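Local coordinates for protein Cry23AA1 (Bacillus thuringiensis, PDB 4RHZ) that probably acts as an insecticidal pore-forming toxin of the aerolysin family, working in a binary complex with Cry37Aa1, and binds zinc, at residues N156-V161 / E220-L225; T78-S83 / T127-H132. One frame throughout, in Å; residues are numbered along the deposited sequence. Where two conformers were deposited one is given.

In the fold
After helix 6-18 and several strands the chain enters strand 67-90, which carries residues 78-83. It then passes through the hairpin of strands 96-105 and 111-119, which belongs to the smaller sheet. Strand 126-142 returns, and contact 2 closes this loop at residues 127-132. Strand 146-179 follows directly and carries residues 156-161. After a longer excursion that includes helix 191-197, strand 211-235 comes back and contact 1 closes the second loop. The two loops lie in series and neither nests nor crosses. The two strand pairs lie side by side in one sheet, in the order 146-179, 211-235, 67-90, 126-142, with Glu220 N probably hydrogen-bonded to Thr82 O.

Contact 1 of 2, residues N156-V161 / E220-L225; sequences NGTYNV and EGAQGL
Tyr159 folds its ring onto the backbone of Gly221, across two antiparallel strands of the long sheet of this aerolysin-family fold. The axes of the two segments come within 4.7 Å. CG of Tyr159 sits between its own backbone N and carbonyl carbon (chi1 55°), which swings the ring over the neighbouring strand. Gly221 CA lies over one face, 3.8 Å from the ring centroid, in a CH-pi contact. Gly221 has no side chain, and its main chain comes close to the phenol end, with Gly221 CA 3.4 Å from Tyr159 CZ. The ring meets that of Phe103, and the side chain touches Leu112 and Val114. All three lie on the smaller sheet, so this side of the strand pair faces the interior between the two sheets.

Leu225 covers the backbone at the other end. Its CG approaches Gly157 N to 3.7 Å, and CD1 rests beside the same peptide. Gln223 points to the same face as Tyr159. Its NE2 bonds to Gly224 O in its own strand, its OE1 takes a hydrogen bond from Asn257, and the side chain touches the zinc ligand His79.

The opposite face carries Asn156, Thr158, Ala222, Asn160 and Glu220. Thr158 CG2 meets Ala222 CB at 3.6 Å in one of two conformers, so this contact is less certain. Asn160 and Glu220 lie side by side and point the same way, with amide and carboxylate planes 37° apart.

Two hydrogen-bonded pairs join the backbones, Tyr159 with Gly221 and Gly157 with Gln223. In the second pair Gly157 N reaches Gln223 O at 2.9 Å, the hydrogen bond almost straight, 177° at the hydrogen.

Contact 2 of 2, residues T78-S83 / T127-H132; sequences THTETS and TTTETH. With ZN (zinc ion), chain C.
His79 and Glu130 form one antiparallel hydrogen-bonded pair, and Glu81 and Thr128 form the next. The segments 78-83 and 127-132 run at 151° to each other, with their axes 4.5 Å apart at the closest. His79 N donates to Glu130 O at 2.7 Å, and Glu130 N returns a bond to His79 O. Glu81 and Thr128 exchange the same two bonds. The non-hydrogen-bonded pair Thr80 with Thr129 stands between them. Thr78 with Thr131 and Thr82 with Thr127 flank them on the outer sides.

These threonines share one face, which is largely exposed. Thr82 OG1 and Thr127 OG1 are hydrogen-bonded at 2.8 Å. The hydroxyls of Thr80 and Thr129 make only a weak bond. Methyls meet diagonally along the row: Thr80 CG2 touches Thr127 CG2 at 3.3 Å, and Thr78 CG2 touches Thr129 CG2. In Thr78, Thr80, Thr127 and Thr129 the methyl is anti to the backbone N, which turns it along the strand toward these diagonal neighbours.

This threonine-rich pair belongs to the long sheet of the aerolysin-family fold, and strand 211-235 pairs with the other edge of strand 67-90. His79 and Glu130 point to the opposite face and, with His132, make the zinc site. The side chains of His79 and Glu130 lie side by side, with ring and carboxylate planes 74° apart. His79 NE2 binds the zinc ion at 2.1 Å. Glu130, its chain extended beyond CG, brings OE1 to a long 2.7 Å from the metal. The zinc ion lies in the plane of the His132 ring, also long at 2.8 Å from NE2, and nearly as close to CD2. The two imidazoles meet rim to rim, His132 CD2 lying 3.7 Å from His79 NE2. His132 was deposited in two conformers, which makes its geometry toward both the metal and His79 less certain.

Contact 1 of 2, residues N156-V161 / E220-L225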
loop_
_atom_site.group_PDB
_atom_site.type_symbol
_atom_site.label_atom_id
_atom_site.label_comp_id
_atom_site.label_asym_id
_atom_site.label_seq_id
_atom_site.Cartn_x
_atom_site.Cartn_y
_atom_site.Cartn_z
ATOM N N ASN A 156 -3.975 -0.159 7.648
ATOM C CA ASN A 156 -3.940 0.434 6.314
ATOM C C ASN A 156 -2.933 -0.162 5.389
ATOM O O ASN A 156 -1.805 -0.443 5.805
ATOM C CB ASN A 156 -3.643 1.916 6.416
ATOM C CG ASN A 156 -4.854 2.708 6.155
ATOM O OD1 ASN A 156 -5.727 2.895 7.061
ATOM N ND2 ASN A 156 -5.013 3.134 4.856
ATOM N N GLY A 157 -3.346 -0.366 4.141
ATOM C CA GLY A 157 -2.410 -0.748 3.048
ATOM C C GLY A 157 -2.486 0.232 1.867
ATOM O O GLY A 157 -3.554 0.778 1.599
ATOM N N THR A 158 -1.344 0.499 1.239
ATOM C CA THR A 158 -1.302 1.307 0.017
ATOM C C THR A 158 -0.485 0.601 -1.026
ATOM O O THR A 158 0.492 -0.115 -0.720
ATOM C CB THR A 158 -0.600 2.617 0.175
ATOM O OG1 THR A 158 0.743 2.345 0.594
ATOM C CG2 THR A 158 -1.328 3.512 1.161
ATOM N N TYR A 159 -0.879 0.778 -2.284
ATOM C CA TYR A 159 -0.135 0.082 -3.387
ATOM C C TYR A 159 -0.093 0.944 -4.647
ATOM O O TYR A 159 -1.036 1.700 -4.919
ATOM C CB TYR A 159 -0.696 -1.303 -3.683
ATOM C CG TYR A 159 -2.146 -1.248 -3.994
ATOM C CD1 TYR A 159 -2.618 -1.193 -5.341
ATOM C CD2 TYR A 159 -3.085 -1.194 -2.955
ATOM C CE1 TYR A 159 -3.977 -1.081 -5.619
ATOM C CE2 TYR A 159 -4.447 -1.061 -3.213
ATOM C CZ TYR A 159 -4.883 -1.013 -4.551
ATOM O OH TYR A 159 -6.225 -0.886 -4.735
ATOM N N ASN A 160 1.002 0.851 -5.384
ATOM C CA ASN A 160 1.098 1.491 -6.699
ATOM C C ASN A 160 1.797 0.511 -7.625
ATOM O O ASN A 160 3.016 0.349 -7.544
ATOM C CB ASN A 160 1.859 2.797 -6.621
ATOM C CG ASN A 160 1.753 3.634 -7.952
ATOM O OD1 ASN A 160 1.320 3.136 -9.021
ATOM N ND2 ASN A 160 2.150 4.911 -7.870
ATOM N N VAL A 161 1.041 -0.184 -8.475
ATOM C CA VAL A 161 1.654 -1.282 -9.250
ATOM C C VAL A 161 1.635 -1.004 -10.763
ATOM O O VAL A 161 0.577 -0.808 -11.321
ATOM C CB VAL A 161 0.973 -2.591 -8.984
ATOM C CG1 VAL A 161 1.710 -3.737 -9.660
ATOM C CG2 VAL A 161 0.823 -2.882 -7.448
ATOM N N GLU A 220 -3.509 1.617 -8.677
ATOM C CA GLU A 220 -3.064 2.120 -7.441
ATOM C C GLU A 220 -4.255 2.335 -6.487
ATOM O O GLU A 220 -5.421 2.442 -6.935
ATOM C CB GLU A 220 -2.235 3.390 -7.597
ATOM C CG GLU A 220 -3.067 4.579 -7.809
ATOM C CD GLU A 220 -2.274 5.896 -7.790
ATOM O OE1 GLU A 220 -1.249 6.009 -7.058
ATOM O OE2 GLU A 220 -2.701 6.845 -8.482
ATOM N N GLY A 221 -3.975 2.413 -5.177
ATOM C CA GLY A 221 -5.061 2.380 -4.123
ATOM C C GLY A 221 -4.515 2.522 -2.681
ATOM O O GLY A 221 -3.303 2.385 -2.448
ATOM N N ALA A 222 -5.412 2.770 -1.734
ATOM C CA ALA A 222 -5.076 2.868 -0.329
ATOM C C ALA A 222 -6.377 2.499 0.336
ATOM O O ALA A 222 -7.396 3.122 0.052
ATOM C CB ALA A 222 -4.688 4.327 0.048
ATOM N N GLN A 223 -6.378 1.483 1.188
ATOM C CA GLN A 223 -7.607 1.193 1.969
ATOM C C GLN A 223 -7.282 0.599 3.313
ATOM O O GLN A 223 -6.186 0.042 3.531
ATOM C CB GLN A 223 -8.533 0.186 1.236
ATOM C CG GLN A 223 -7.806 -1.036 0.931
ATOM C CD GLN A 223 -8.700 -2.137 0.408
ATOM O OE1 GLN A 223 -8.711 -2.402 -0.820
ATOM N NE2 GLN A 223 -9.447 -2.828 1.330
ATOM N N GLY A 224 -8.301 0.617 4.167
ATOM C CA GLY A 224 -8.254 -0.167 5.392
ATOM C C GLY A 224 -8.256 -1.609 4.992
ATOM O O GLY A 224 -9.073 -2.032 4.137
ATOM N N LEU A 225 -7.380 -2.384 5.597
ATOM C CA LEU A 225 -7.419 -3.789 5.323
ATOM C C LEU A 225 -8.133 -4.608 6.371
ATOM O O LEU A 225 -8.724 -5.635 6.033
ATOM C CB LEU A 225 -6.029 -4.347 5.199
ATOM C CG LEU A 225 -5.073 -3.676 4.226
ATOM C CD1 LEU A 225 -3.680 -4.220 4.571
ATOM C CD2 LEU A 225 -5.470 -4.041 2.737
#

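Contact 2 of 2, residues T78-S83 / T127-H132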
loop_
_atom_site.group_PDB
_atom_site.type_symbol
_atom_site.label_atom_id
_atom_site.label_comp_id
_atom_site.label_asym_id
_atom_site.label_seq_id
_atom_site.Cartn_x
_atom_site.Cartn_y
_atom_site.Cartn_z
ATOM N N THR A 78 -12.532 6.860 4.285
ATOM C CA THR A 78 -12.841 7.243 2.922
ATOM C C THR A 78 -11.662 6.763 2.181
ATOM O O THR A 78 -10.536 7.075 2.548
ATOM C CB THR A 78 -13.086 8.756 2.732
ATOM O OG1 THR A 78 -14.373 9.093 3.292
ATOM C CG2 THR A 78 -13.130 9.110 1.207
ATOM N N HIS A 79 -11.912 5.946 1.171
ATOM C CA HIS A 79 -10.788 5.482 0.425
ATOM C C HIS A 79 -10.879 5.309 -1.153
ATOM O O HIS A 79 -11.976 5.090 -1.730
ATOM C CB HIS A 79 -10.390 4.231 1.060
ATOM C CG HIS A 79 -10.978 3.062 0.373
ATOM N ND1 HIS A 79 -10.435 2.554 -0.786
ATOM C CD2 HIS A 79 -12.032 2.285 0.681
ATOM C CE1 HIS A 79 -11.144 1.509 -1.180
ATOM N NE2 HIS A 79 -12.130 1.339 -0.314
ATOM N N THR A 80 -9.685 5.320 -1.784
ATOM C CA THR A 80 -9.498 5.548 -3.231
ATOM C C THR A 80 -8.874 4.367 -4.054
ATOM O O THR A 80 -7.963 3.682 -3.587
ATOM C CB THR A 80 -8.662 6.849 -3.401
ATOM O OG1 THR A 80 -9.364 7.945 -2.831
ATOM C CG2 THR A 80 -8.452 7.239 -4.847
ATOM N N GLU A 81 -9.371 4.147 -5.277
ATOM C CA GLU A 81 -8.711 3.308 -6.315
ATOM C C GLU A 81 -8.659 4.050 -7.652
ATOM O O GLU A 81 -9.615 4.761 -8.069
ATOM C CB GLU A 81 -9.432 1.994 -6.528
ATOM C CG GLU A 81 -9.659 1.274 -5.256
ATOM C CD GLU A 81 -10.478 0.003 -5.371
ATOM O OE1 GLU A 81 -11.159 -0.266 -6.396
ATOM O OE2 GLU A 81 -10.447 -0.753 -4.376
ATOM N N THR A 82 -7.537 3.862 -8.333
ATOM C CA THR A 82 -7.208 4.571 -9.518
ATOM C C THR A 82 -6.493 3.601 -10.466
ATOM O O THR A 82 -5.606 2.793 -10.053
ATOM C CB THR A 82 -6.385 5.734 -9.190
ATOM O OG1 THR A 82 -7.183 6.583 -8.404
ATOM C CG2 THR A 82 -5.932 6.558 -10.462
ATOM N N SER A 83 -6.949 3.639 -11.722
ATOM C CA SER A 83 -6.253 3.002 -12.811
ATOM C C SER A 83 -6.257 3.851 -14.117
ATOM O O SER A 83 -7.023 4.831 -14.234
ATOM C CB SER A 83 -6.786 1.612 -13.020
ATOM O OG SER A 83 -8.077 1.687 -13.560
ATOM N N THR A 127 -10.749 7.150 -11.264
ATOM C CA THR A 127 -10.641 7.023 -9.807
ATOM C C THR A 127 -12.032 6.892 -9.194
ATOM O O THR A 127 -12.945 7.655 -9.565
ATOM C CB THR A 127 -10.020 8.271 -9.211
ATOM O OG1 THR A 127 -8.722 8.481 -9.773
ATOM C CG2 THR A 127 -9.906 8.168 -7.668
ATOM N N THR A 128 -12.194 5.911 -8.290
ATOM C CA THR A 128 -13.342 5.818 -7.344
ATOM C C THR A 128 -12.904 6.104 -5.904
ATOM O O THR A 128 -11.941 5.517 -5.399
ATOM C CB THR A 128 -14.007 4.437 -7.334
ATOM O OG1 THR A 128 -14.300 4.049 -8.651
ATOM C CG2 THR A 128 -15.366 4.505 -6.635
ATOM N N THR A 129 -13.597 7.037 -5.276
ATOM C CA THR A 129 -13.451 7.333 -3.858
ATOM C C THR A 129 -14.782 6.988 -3.198
ATOM O O THR A 129 -15.826 7.525 -3.569
ATOM C CB THR A 129 -13.211 8.830 -3.625
ATOM O OG1 THR A 129 -12.114 9.255 -4.416
ATOM C CG2 THR A 129 -12.814 9.141 -2.187
ATOM N N GLU A 130 -14.725 6.085 -2.229
ATOM C CA GLU A 130 -15.903 5.635 -1.477
ATOM C C GLU A 130 -15.638 5.547 0.020
ATOM O O GLU A 130 -14.497 5.479 0.465
ATOM C CB GLU A 130 -16.373 4.290 -1.965
ATOM C CG GLU A 130 -15.290 3.271 -2.055
ATOM C CD GLU A 130 -15.658 2.045 -2.909
ATOM O OE1 GLU A 130 -14.904 1.070 -2.803
ATOM O OE2 GLU A 130 -16.675 2.049 -3.685
ATOM N N THR A 131 -16.706 5.586 0.811
ATOM C CA THR A 131 -16.535 5.479 2.249
ATOM C C THR A 131 -16.908 4.099 2.733
ATOM O O THR A 131 -17.735 3.390 2.132
ATOM C CB THR A 131 -17.378 6.431 3.000
ATOM O OG1 THR A 131 -18.730 6.135 2.642
ATOM C CG2 THR A 131 -16.975 7.873 2.669
ATOM N N HIS A 132 -16.231 3.699 3.801
ATOM C CA HIS A 132 -16.559 2.451 4.430
ATOM C C HIS A 132 -16.687 2.685 5.938
ATOM O O HIS A 132 -15.987 3.513 6.532
ATOM C CB HIS A 132 -15.577 1.345 4.024
ATOM C CG HIS A 132 -15.910 0.704 2.706
ATOM N ND1 HIS A 132 -17.185 0.281 2.380
ATOM C CD2 HIS A 132 -15.143 0.436 1.622
ATOM C CE1 HIS A 132 -17.183 -0.235 1.164
ATOM N NE2 HIS A 132 -15.955 -0.160 0.689
HETATM ZN ZN ZN C . -13.573 -0.066 -0.766
#